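Side-chain contacts in penicillin-binding protein 2B (Streptococcus pneumoniae, PDB 2WAD), which probably forms the peptide cross-links between adjacent glycan strands of cell-wall peptidoglycan, as a penicillin-binding transpeptidase of the elongation machinery: residues A[326-329]-A[330-334]; A[491-495]-A[496-500]; A[512-515]-A[516-519]; A[666-669]-A[670-673]. One frame throughout, in Å; residues are numbered along the deposited sequence. Where two conformers were deposited one is given.

Interaction 1 (A[326-329]-A[330-334]). Unlike the reference sequence in segment 330-334: Gly333 (reference Glu).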
loop_
_atom_site.group_PDB
_atom_site.type_symbol
_atom_site.label_atom_id
_atom_site.label_comp_id
_atom_site.label_asym_id
_atom_site.label_seq_id
_atom_site.Cartn_x
_atom_site.Cartn_y
_atom_site.Cartn_z
ATOM N N SER A 326 3.216 -8.460 22.363
ATOM C CA SER A 326 3.190 -8.615 23.811
ATOM C C SER A 326 1.807 -8.362 24.447
ATOM O O SER A 326 1.246 -9.224 25.138
ATOM C CB SER A 326 4.287 -7.749 24.444
ATOM O OG SER A 326 4.144 -7.782 25.850
ATOM N N TYR A 327 1.236 -7.186 24.193
ATOM C CA TYR A 327 -0.125 -6.910 24.618
ATOM C C TYR A 327 -1.191 -7.879 24.103
ATOM O O TYR A 327 -2.053 -8.346 24.858
ATOM C CB TYR A 327 -0.532 -5.466 24.279
ATOM C CG TYR A 327 -0.084 -4.416 25.265
ATOM C CD1 TYR A 327 -0.864 -4.094 26.377
ATOM C CD2 TYR A 327 1.117 -3.730 25.082
ATOM C CE1 TYR A 327 -0.455 -3.113 27.261
ATOM C CE2 TYR A 327 1.525 -2.750 25.955
ATOM C CZ TYR A 327 0.739 -2.443 27.044
ATOM O OH TYR A 327 1.159 -1.450 27.905
ATOM N N PHE A 328 -1.184 -8.192 22.817
ATOM C CA PHE A 328 -2.235 -9.101 22.330
ATOM C C PHE A 328 -2.203 -10.476 23.000
ATOM O O PHE A 328 -3.253 -11.017 23.307
ATOM C CB PHE A 328 -2.201 -9.303 20.802
ATOM C CG PHE A 328 -3.530 -9.753 20.237
ATOM C CD1 PHE A 328 -4.498 -8.826 19.872
ATOM C CD2 PHE A 328 -3.831 -11.101 20.100
ATOM C CE1 PHE A 328 -5.736 -9.230 19.370
ATOM C CE2 PHE A 328 -5.060 -11.533 19.604
ATOM C CZ PHE A 328 -6.025 -10.588 19.241
ATOM N N ASN A 329 -1.020 -11.067 23.175
ATOM C CA ASN A 329 -0.923 -12.360 23.861
ATOM C C ASN A 329 -1.373 -12.292 25.312
ATOM O O ASN A 329 -1.996 -13.221 25.805
ATOM C CB ASN A 329 0.503 -12.929 23.796
ATOM C CG ASN A 329 0.788 -13.676 22.494
ATOM O OD1 ASN A 329 0.003 -14.518 22.041
ATOM N ND2 ASN A 329 1.907 -13.355 21.886
ATOM N N SER A 330 -1.068 -11.192 25.992
ATOM C CA SER A 330 -1.546 -11.004 27.358
ATOM C C SER A 330 -3.075 -10.999 27.381
ATOM O O SER A 330 -3.713 -11.676 28.204
ATOM C CB SER A 330 -0.984 -9.689 27.919
ATOM O OG SER A 330 -1.095 -9.653 29.330
ATOM N N GLU A 331 -3.678 -10.269 26.444
ATOM C CA GLU A 331 -5.142 -10.208 26.392
ATOM C C GLU A 331 -5.754 -11.532 25.957
ATOM O O GLU A 331 -6.893 -11.835 26.298
ATOM C CB GLU A 331 -5.615 -9.069 25.495
ATOM C CG GLU A 331 -5.239 -7.705 26.022
ATOM C CD GLU A 331 -6.024 -7.320 27.265
ATOM O OE1 GLU A 331 -7.218 -6.965 27.139
ATOM O OE2 GLU A 331 -5.441 -7.366 28.375
ATOM N N LEU A 332 -5.017 -12.330 25.192
ATOM C CA LEU A 332 -5.458 -13.707 24.974
ATOM C C LEU A 332 -5.319 -14.539 26.247
ATOM O O LEU A 332 -6.138 -15.418 26.515
ATOM C CB LEU A 332 -4.687 -14.374 23.845
ATOM C CG LEU A 332 -5.028 -14.047 22.391
ATOM C CD1 LEU A 332 -4.136 -14.844 21.433
ATOM C CD2 LEU A 332 -6.489 -14.304 22.119
ATOM N N GLY A 333 -4.289 -14.232 27.028
ATOM C CA GLY A 333 -3.972 -14.939 28.267
ATOM C C GLY A 333 -5.130 -14.831 29.241
ATOM O O GLY A 333 -5.524 -15.823 29.847
ATOM N N ASN A 334 -5.699 -13.634 29.378
ATOM C CA ASN A 334 -6.769 -13.431 30.349
ATOM C C ASN A 334 -8.151 -13.574 29.740
ATOM O O ASN A 334 -9.140 -13.513 30.465
ATOM C CB ASN A 334 -6.639 -12.076 31.043
ATOM C CG ASN A 334 -6.777 -10.912 30.067
ATOM O OD1 ASN A 334 -7.638 -10.925 29.171
ATOM N ND2 ASN A 334 -5.912 -9.917 30.224
#
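Glu331 N donates to Tyr327 O at 3.0 Å in a nearly straight i to i+4 bond, and the same ladder is continued by Leu332 N to Phe328 O (2.9 Å) and Gly333 N to Asn329 O (2.8 Å), the last noticeably bent. They belong to the C-terminal part of helix 314-334. Beyond them, Asn334 ND2 reaches back to Glu331 OE2 at 3.2 Å, arriving from above the carboxylate plane. The carboxylate has further partners: Lys659 in a salt bridge at OE2 and Asn654 in a hydrogen bond at OE1. With Glu331 CG beside its own backbone N (chi1 -65°), CG lies 3.5 Å from Tyr327 O; the bend at chi2 (-71°) then turns the carboxylate away to these partners, which probably stabilise its charge in a buried place. On another flank of the helix the packing is apolar. Leu332 sets CG 3.8 Å from Phe328 CE2, with CD1 near CE2 and CD2 as well. Phe328 swings its ring past the carbonyl-carbon side of its own backbone (chi1 -157°), which brings the CD2-CE2 part of the ring near Leu332, one turn on. The ring also meets Phe651 and His363 and touches Leu361 of strand 355-363 and Leu370 of strand 370-372, so this flank sits on the antiparallel sheet, whereas Tyr327 lies against helix 661-676 and hydrogen-bonds through OH to Asp668.

Interaction 2 (A[491-495]-A[496-500])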
loop_
_atom_site.group_PDB
_atom_site.type_symbol
_atom_site.label_atom_id
_atom_site.label_comp_id
_atom_site.label_asym_id
_atom_site.label_seq_id
_atom_site.Cartn_x
_atom_site.Cartn_y
_atom_site.Cartn_z
ATOM N N THR A 491 -7.086 8.801 2.273
ATOM C CA THR A 491 -6.042 9.428 3.089
ATOM C C THR A 491 -4.969 10.128 2.271
ATOM O O THR A 491 -4.325 11.059 2.770
ATOM C CB THR A 491 -5.356 8.422 4.058
ATOM O OG1 THR A 491 -4.621 7.446 3.323
ATOM C CG2 THR A 491 -6.360 7.697 4.914
ATOM N N GLY A 492 -4.761 9.682 1.035
ATOM C CA GLY A 492 -3.656 10.178 0.211
ATOM C C GLY A 492 -2.364 9.380 0.329
ATOM O O GLY A 492 -1.304 9.769 -0.202
ATOM N N ILE A 493 -2.414 8.275 1.072
ATOM C CA ILE A 493 -1.179 7.536 1.338
ATOM C C ILE A 493 -0.582 7.014 0.025
ATOM O O ILE A 493 -1.332 6.688 -0.901
ATOM C CB ILE A 493 -1.370 6.395 2.327
ATOM C CG1 ILE A 493 -0.004 5.932 2.853
ATOM C CG2 ILE A 493 -2.170 5.255 1.719
ATOM C CD1 ILE A 493 -0.099 4.804 3.812
ATOM N N ASP A 494 0.753 6.966 -0.046
ATOM C CA ASP A 494 1.488 6.589 -1.255
ATOM C C ASP A 494 1.556 5.068 -1.476
ATOM O O ASP A 494 2.641 4.468 -1.564
ATOM C CB ASP A 494 2.884 7.235 -1.249
ATOM C CG ASP A 494 3.690 6.951 0.049
ATOM O OD1 ASP A 494 3.104 6.571 1.107
ATOM O OD2 ASP A 494 4.925 7.193 0.017
ATOM N N LEU A 495 0.386 4.438 -1.557
ATOM C CA LEU A 495 0.276 3.029 -1.918
ATOM C C LEU A 495 -0.834 2.951 -2.957
ATOM O O LEU A 495 -1.714 3.801 -2.957
ATOM C CB LEU A 495 -0.063 2.153 -0.698
ATOM C CG LEU A 495 1.038 1.961 0.358
ATOM C CD1 LEU A 495 0.532 1.230 1.593
ATOM C CD2 LEU A 495 2.291 1.292 -0.194
ATOM N N PRO A 496 -0.778 1.967 -3.867
ATOM C CA PRO A 496 -1.706 1.983 -5.007
ATOM C C PRO A 496 -3.190 1.983 -4.635
ATOM O O PRO A 496 -3.978 2.690 -5.258
ATOM C CB PRO A 496 -1.339 0.735 -5.825
ATOM C CG PRO A 496 -0.103 0.161 -5.200
ATOM C CD PRO A 496 0.324 1.007 -4.038
ATOM N N ASP A 497 -3.561 1.224 -3.607
ATOM C CA ASP A 497 -4.965 1.000 -3.271
ATOM C C ASP A 497 -5.243 0.881 -1.770
ATOM O O ASP A 497 -4.905 -0.122 -1.153
ATOM C CB ASP A 497 -5.471 -0.271 -3.965
ATOM C CG ASP A 497 -6.972 -0.466 -3.811
ATOM O OD1 ASP A 497 -7.713 0.542 -3.853
ATOM O OD2 ASP A 497 -7.406 -1.628 -3.654
ATOM N N GLU A 498 -5.894 1.878 -1.185
ATOM C CA GLU A 498 -6.254 1.813 0.225
ATOM C C GLU A 498 -7.767 1.603 0.319
ATOM O O GLU A 498 -8.525 2.085 -0.519
ATOM C CB GLU A 498 -5.889 3.136 0.902
ATOM C CG GLU A 498 -6.562 4.336 0.261
ATOM C CD GLU A 498 -6.268 5.638 0.970
ATOM O OE1 GLU A 498 -6.068 6.652 0.271
ATOM O OE2 GLU A 498 -6.221 5.647 2.211
ATOM N N SER A 499 -8.225 0.897 1.345
ATOM C CA SER A 499 -9.642 0.968 1.701
ATOM C C SER A 499 -10.018 2.372 2.164
ATOM O O SER A 499 -9.254 3.009 2.880
ATOM C CB SER A 499 -9.938 0.006 2.846
ATOM O OG SER A 499 -11.301 0.109 3.216
ATOM N N THR A 500 -11.181 2.871 1.755
ATOM C CA THR A 500 -11.678 4.145 2.278
ATOM C C THR A 500 -12.775 3.982 3.340
ATOM O O THR A 500 -13.394 4.959 3.756
ATOM C CB THR A 500 -12.153 5.122 1.187
ATOM O OG1 THR A 500 -13.265 4.544 0.502
ATOM C CG2 THR A 500 -11.042 5.417 0.187
HETATM O O HOH W 1 -3.944 7.067 -1.522
#
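Glu498 turns its carboxylate in to Thr491, whose OG1 donates to OE2 at 2.7 Å on the syn side, 25° out of the carboxylate plane. Around this short bond the loop is drawn together by weaker ones: Thr491 N gives weak bonds to OE1 (3.1 Å) and OE2 (3.3 Å), and Gly492 N a long, weak one to OE1 (3.4 Å). Glu498 CG stands between its own backbone N and carbonyl carbon (chi1 58°), and the chain runs extended from there across the loop to these donors. A water bridges the same carboxylate to the backbone, donating to Glu498 OE1 and to Ile493 O. Thr491 OG1 also accepts from Ile493 N at 3.3 Å, an ST turn, and Asp494 centres an inverse gamma turn just beyond it. Asp494 itself faces away from Glu498, its carboxylate bonded to Tyr272 OH and to the backbone N of Ile546 and Val547. Ile493 and Leu495 are buried against Val378 of helix 376-379. The other side of the loop is looser: Pro496 and Asp497 are exposed, and the apolar contact there is between chain neighbours, Pro496 CD lying 3.6 Å from Leu495 CB.

Interaction 3 (A[512-515]-A[516-519]). Unlike the reference sequence in segment 512-515: Phe512 (reference Tyr).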
loop_
_atom_site.group_PDB
_atom_site.type_symbol
_atom_site.label_atom_id
_atom_site.label_comp_id
_atom_site.label_asym_id
_atom_site.label_seq_id
_atom_site.Cartn_x
_atom_site.Cartn_y
_atom_site.Cartn_z
ATOM N N PHE A 512 -27.687 7.059 11.827
ATOM C CA PHE A 512 -27.160 8.416 11.893
ATOM C C PHE A 512 -26.730 8.740 13.318
ATOM O O PHE A 512 -25.605 9.183 13.541
ATOM C CB PHE A 512 -28.238 9.406 11.406
ATOM C CG PHE A 512 -27.960 10.858 11.739
ATOM C CD1 PHE A 512 -26.908 11.546 11.154
ATOM C CD2 PHE A 512 -28.770 11.539 12.636
ATOM C CE1 PHE A 512 -26.673 12.883 11.447
ATOM C CE2 PHE A 512 -28.539 12.868 12.935
ATOM C CZ PHE A 512 -27.488 13.548 12.361
ATOM N N ILE A 513 -27.633 8.523 14.276
ATOM C CA ILE A 513 -27.360 8.725 15.691
ATOM C C ILE A 513 -26.137 7.917 16.164
ATOM O O ILE A 513 -25.231 8.497 16.760
ATOM C CB ILE A 513 -28.598 8.406 16.545
ATOM C CG1 ILE A 513 -29.703 9.449 16.302
ATOM C CG2 ILE A 513 -28.231 8.360 18.024
ATOM C CD1 ILE A 513 -29.254 10.931 16.510
ATOM N N THR A 514 -26.083 6.614 15.892
ATOM C CA THR A 514 -24.920 5.818 16.294
ATOM C C THR A 514 -23.631 6.253 15.592
ATOM O O THR A 514 -22.544 6.103 16.162
ATOM C CB THR A 514 -25.094 4.291 16.096
ATOM O OG1 THR A 514 -25.491 4.012 14.743
ATOM C CG2 THR A 514 -26.138 3.710 17.098
ATOM N N ASN A 515 -23.732 6.735 14.353
ATOM C CA ASN A 515 -22.534 7.210 13.641
ATOM C C ASN A 515 -21.880 8.327 14.431
ATOM O O ASN A 515 -20.660 8.445 14.455
ATOM C CB ASN A 515 -22.879 7.655 12.206
ATOM C CG ASN A 515 -21.730 7.459 11.231
ATOM O OD1 ASN A 515 -20.874 6.590 11.411
ATOM N ND2 ASN A 515 -21.735 8.244 10.155
ATOM N N ALA A 516 -22.706 9.111 15.125
ATOM C CA ALA A 516 -22.255 10.264 15.908
ATOM C C ALA A 516 -21.331 9.926 17.082
ATOM O O ALA A 516 -20.557 10.776 17.550
ATOM C CB ALA A 516 -23.449 11.086 16.400
ATOM N N PHE A 517 -21.421 8.695 17.577
ATOM C CA PHE A 517 -20.497 8.270 18.617
ATOM C C PHE A 517 -19.705 7.044 18.159
ATOM O O PHE A 517 -19.206 6.258 18.962
ATOM C CB PHE A 517 -21.191 8.128 20.000
ATOM C CG PHE A 517 -22.402 7.203 20.030
ATOM C CD1 PHE A 517 -23.690 7.719 19.904
ATOM C CD2 PHE A 517 -22.265 5.843 20.261
ATOM C CE1 PHE A 517 -24.820 6.908 19.958
ATOM C CE2 PHE A 517 -23.397 4.991 20.315
ATOM C CZ PHE A 517 -24.684 5.528 20.151
ATOM N N GLY A 518 -19.585 6.884 16.841
ATOM C CA GLY A 518 -18.631 5.957 16.264
ATOM C C GLY A 518 -19.051 4.497 16.309
ATOM O O GLY A 518 -18.207 3.602 16.434
ATOM N N GLN A 519 -20.351 4.255 16.168
ATOM C CA GLN A 519 -20.863 2.896 16.073
ATOM C C GLN A 519 -21.630 2.691 14.768
ATOM O O GLN A 519 -22.645 2.031 14.761
ATOM C CB GLN A 519 -21.754 2.530 17.264
ATOM C CG GLN A 519 -21.084 2.580 18.641
ATOM C CD GLN A 519 -20.035 1.500 18.850
ATOM O OE1 GLN A 519 -18.970 1.751 19.423
ATOM N NE2 GLN A 519 -20.340 0.283 18.417
#
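Thr514 and Phe517 meet through both backbone and ring. Among the hydrogen bonds, Thr514 O takes two: Gln519 N at 2.9 Å, nearly straight, and Phe517 N at 3.2 Å, the donors coming from opposite faces of the carbonyl plane. Gly518 N closes the type I turn on Asn515 O at 3.0 Å, from well above that carbonyl's plane. With Gly518 at positive phi (78°), the bonds from Gln519 and Gly518 make a Schellman motif that ends helix 509-515. The polar side chains look to other partners: Thr514 OG1 bonds to Asn511 O and Ala510 O, Asn515 OD1 to Asp521 N. The CH-pi contact sets Thr514 CA 4.1 Å from the centroid of the Phe517 ring, over one face. Phe517 CG stands between its own backbone N and carbonyl carbon (chi1 55°), which folds the ring back over the last helical turn. Apolar contacts extend this cover, Thr514 CG2 lying 3.8 Å from Phe517 CZ and Ile513 CG2 4.2 Å from Phe517 CE1. The Phe517 ring also touches Asn445 and Val449 of helix 445-455, and the Phe517 side chain is about 5 Å from that of Ser386, the inferred acyl-ester nucleophile.

Interaction 4 (A[666-669]-A[670-673])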
loop_
_atom_site.group_PDB
_atom_site.type_symbol
_atom_site.label_atom_id
_atom_site.label_comp_id
_atom_site.label_asym_id
_atom_site.label_seq_id
_atom_site.Cartn_x
_atom_site.Cartn_y
_atom_site.Cartn_z
ATOM N N ALA A 666 -0.955 2.975 23.216
ATOM C CA ALA A 666 -0.674 4.297 22.642
ATOM C C ALA A 666 0.468 5.012 23.383
ATOM O O ALA A 666 1.394 5.564 22.788
ATOM C CB ALA A 666 -1.969 5.172 22.653
ATOM N N ARG A 667 0.388 5.028 24.703
ATOM C CA ARG A 667 1.417 5.644 25.541
ATOM C C ARG A 667 2.762 4.977 25.328
ATOM O O ARG A 667 3.794 5.639 25.214
ATOM C CB ARG A 667 0.982 5.430 26.995
ATOM C CG ARG A 667 2.015 5.872 28.041
ATOM C CD ARG A 667 1.617 5.276 29.381
ATOM N NE ARG A 667 1.891 3.836 29.382
ATOM C CZ ARG A 667 1.216 2.956 30.107
ATOM N NH1 ARG A 667 0.210 3.382 30.860
ATOM N NH2 ARG A 667 1.540 1.664 30.071
ATOM N N ASP A 668 2.768 3.647 25.322
ATOM C CA ASP A 668 4.035 2.938 25.256
ATOM C C ASP A 668 4.659 3.101 23.872
ATOM O O ASP A 668 5.885 3.028 23.751
ATOM C CB ASP A 668 3.862 1.450 25.533
ATOM C CG ASP A 668 3.615 1.138 27.000
ATOM O OD1 ASP A 668 3.344 -0.041 27.284
ATOM O OD2 ASP A 668 3.653 2.038 27.860
ATOM N N ILE A 669 3.835 3.250 22.835
ATOM C CA ILE A 669 4.379 3.573 21.517
ATOM C C ILE A 669 4.976 4.972 21.524
ATOM O O ILE A 669 6.030 5.202 20.930
ATOM C CB ILE A 669 3.352 3.456 20.363
ATOM C CG1 ILE A 669 2.970 1.992 20.124
ATOM C CG2 ILE A 669 3.919 4.056 19.063
ATOM C CD1 ILE A 669 1.664 1.796 19.333
ATOM N N ILE A 670 4.302 5.910 22.183
ATOM C CA ILE A 670 4.844 7.259 22.277
ATOM C C ILE A 670 6.173 7.271 23.041
ATOM O O ILE A 670 7.132 7.915 22.600
ATOM C CB ILE A 670 3.800 8.275 22.808
ATOM C CG1 ILE A 670 2.708 8.455 21.739
ATOM C CG2 ILE A 670 4.429 9.651 23.114
ATOM C CD1 ILE A 670 1.630 9.423 22.097
ATOM N N ASN A 671 6.241 6.572 24.173
ATOM C CA ASN A 671 7.479 6.527 24.959
ATOM C C ASN A 671 8.559 5.854 24.118
ATOM O O ASN A 671 9.711 6.264 24.148
ATOM C CB ASN A 671 7.316 5.692 26.235
ATOM C CG ASN A 671 6.583 6.415 27.340
ATOM O OD1 ASN A 671 6.483 7.634 27.336
ATOM N ND2 ASN A 671 6.127 5.657 28.341
ATOM N N LEU A 672 8.204 4.804 23.380
ATOM C CA LEU A 672 9.209 4.112 22.562
ATOM C C LEU A 672 9.823 5.085 21.577
ATOM O O LEU A 672 11.041 5.139 21.405
ATOM C CB LEU A 672 8.630 2.907 21.828
ATOM C CG LEU A 672 8.556 1.594 22.620
ATOM C CD1 LEU A 672 7.621 0.571 21.979
ATOM C CD2 LEU A 672 9.945 0.981 22.889
ATOM N N TYR A 673 8.966 5.882 20.946
ATOM C CA TYR A 673 9.431 6.880 19.991
ATOM C C TYR A 673 10.312 7.963 20.598
ATOM O O TYR A 673 11.312 8.362 19.990
ATOM C CB TYR A 673 8.253 7.558 19.292
ATOM C CG TYR A 673 8.711 8.425 18.144
ATOM C CD1 TYR A 673 9.277 7.859 17.007
ATOM C CD2 TYR A 673 8.600 9.808 18.202
ATOM C CE1 TYR A 673 9.721 8.655 15.947
ATOM C CE2 TYR A 673 9.003 10.601 17.145
ATOM C CZ TYR A 673 9.564 10.020 16.018
ATOM O OH TYR A 673 9.992 10.805 14.981
HETATM O O HOH W 2 6.336 2.914 28.332
#
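Four successive i to i+4 bonds carry the backbone through this part of helix 661-676, from Ile670 N to Ala666 O at 3.0 Å to Tyr673 N to Ile669 O at the same length. Along one flank, Arg667 forms a side-on salt bridge with its neighbour Asp668: NE at 2.9 Å and NH2 at 3.1 Å both donate to the single oxygen OD2, from the same face of the carboxylate, with OD2 at the edge of the guanidinium and in its plane. The bend of the arginine chain at chi3 (73°) turns its head toward this neighbour. A water then joins the turns, donating to Asp668 OD2 and accepting from Asn671 ND2 at 2.8 Å. Asn671 lies across Arg667, its ND2 4.1 Å from Arg667 CG, with amide and guanidinium planes 21° apart. This C-terminal helix of the transpeptidase domain packs on the antiparallel sheet, as in the penicillin-binding and beta-lactamase fold: Ala666 and Ile670 touch Val647, while Ile669 faces Phe316 and Leu323 of helix 314-334. Leu672 CG packs 3.2 Å from Asp668 O, a close approach beside the bond that the same oxygen accepts from Leu672 N. Outside the helix, Asp668 OD1 is taken by Tyr327 OH, Arg667 NH1 bonds to Ala603 O, and the Asn671 amide to Thr609 N and Gly607 O.

How the interactions relate
Interactions 1 and 4 lie on two helices packed against one another and on the same antiparallel sheet, and they touch through Tyr327 and Asp668. Both pair regular helical backbone with charged residues on one flank and apolar ones on another. Both are partly buried, but interaction 1 faces solvent more: half its touching residues are exposed, none in interaction 4. Interaction 3 is the buried contact, near the inferred nucleophile, and relies on a helix-ending turn and an aromatic ring instead of charge. Interaction 2, partly buried in a loop without regular structure, depends on one carboxylate that gathers backbone and hydroxyl donors. It stays separate from interaction 3, their nearest atoms about 11 Å apart.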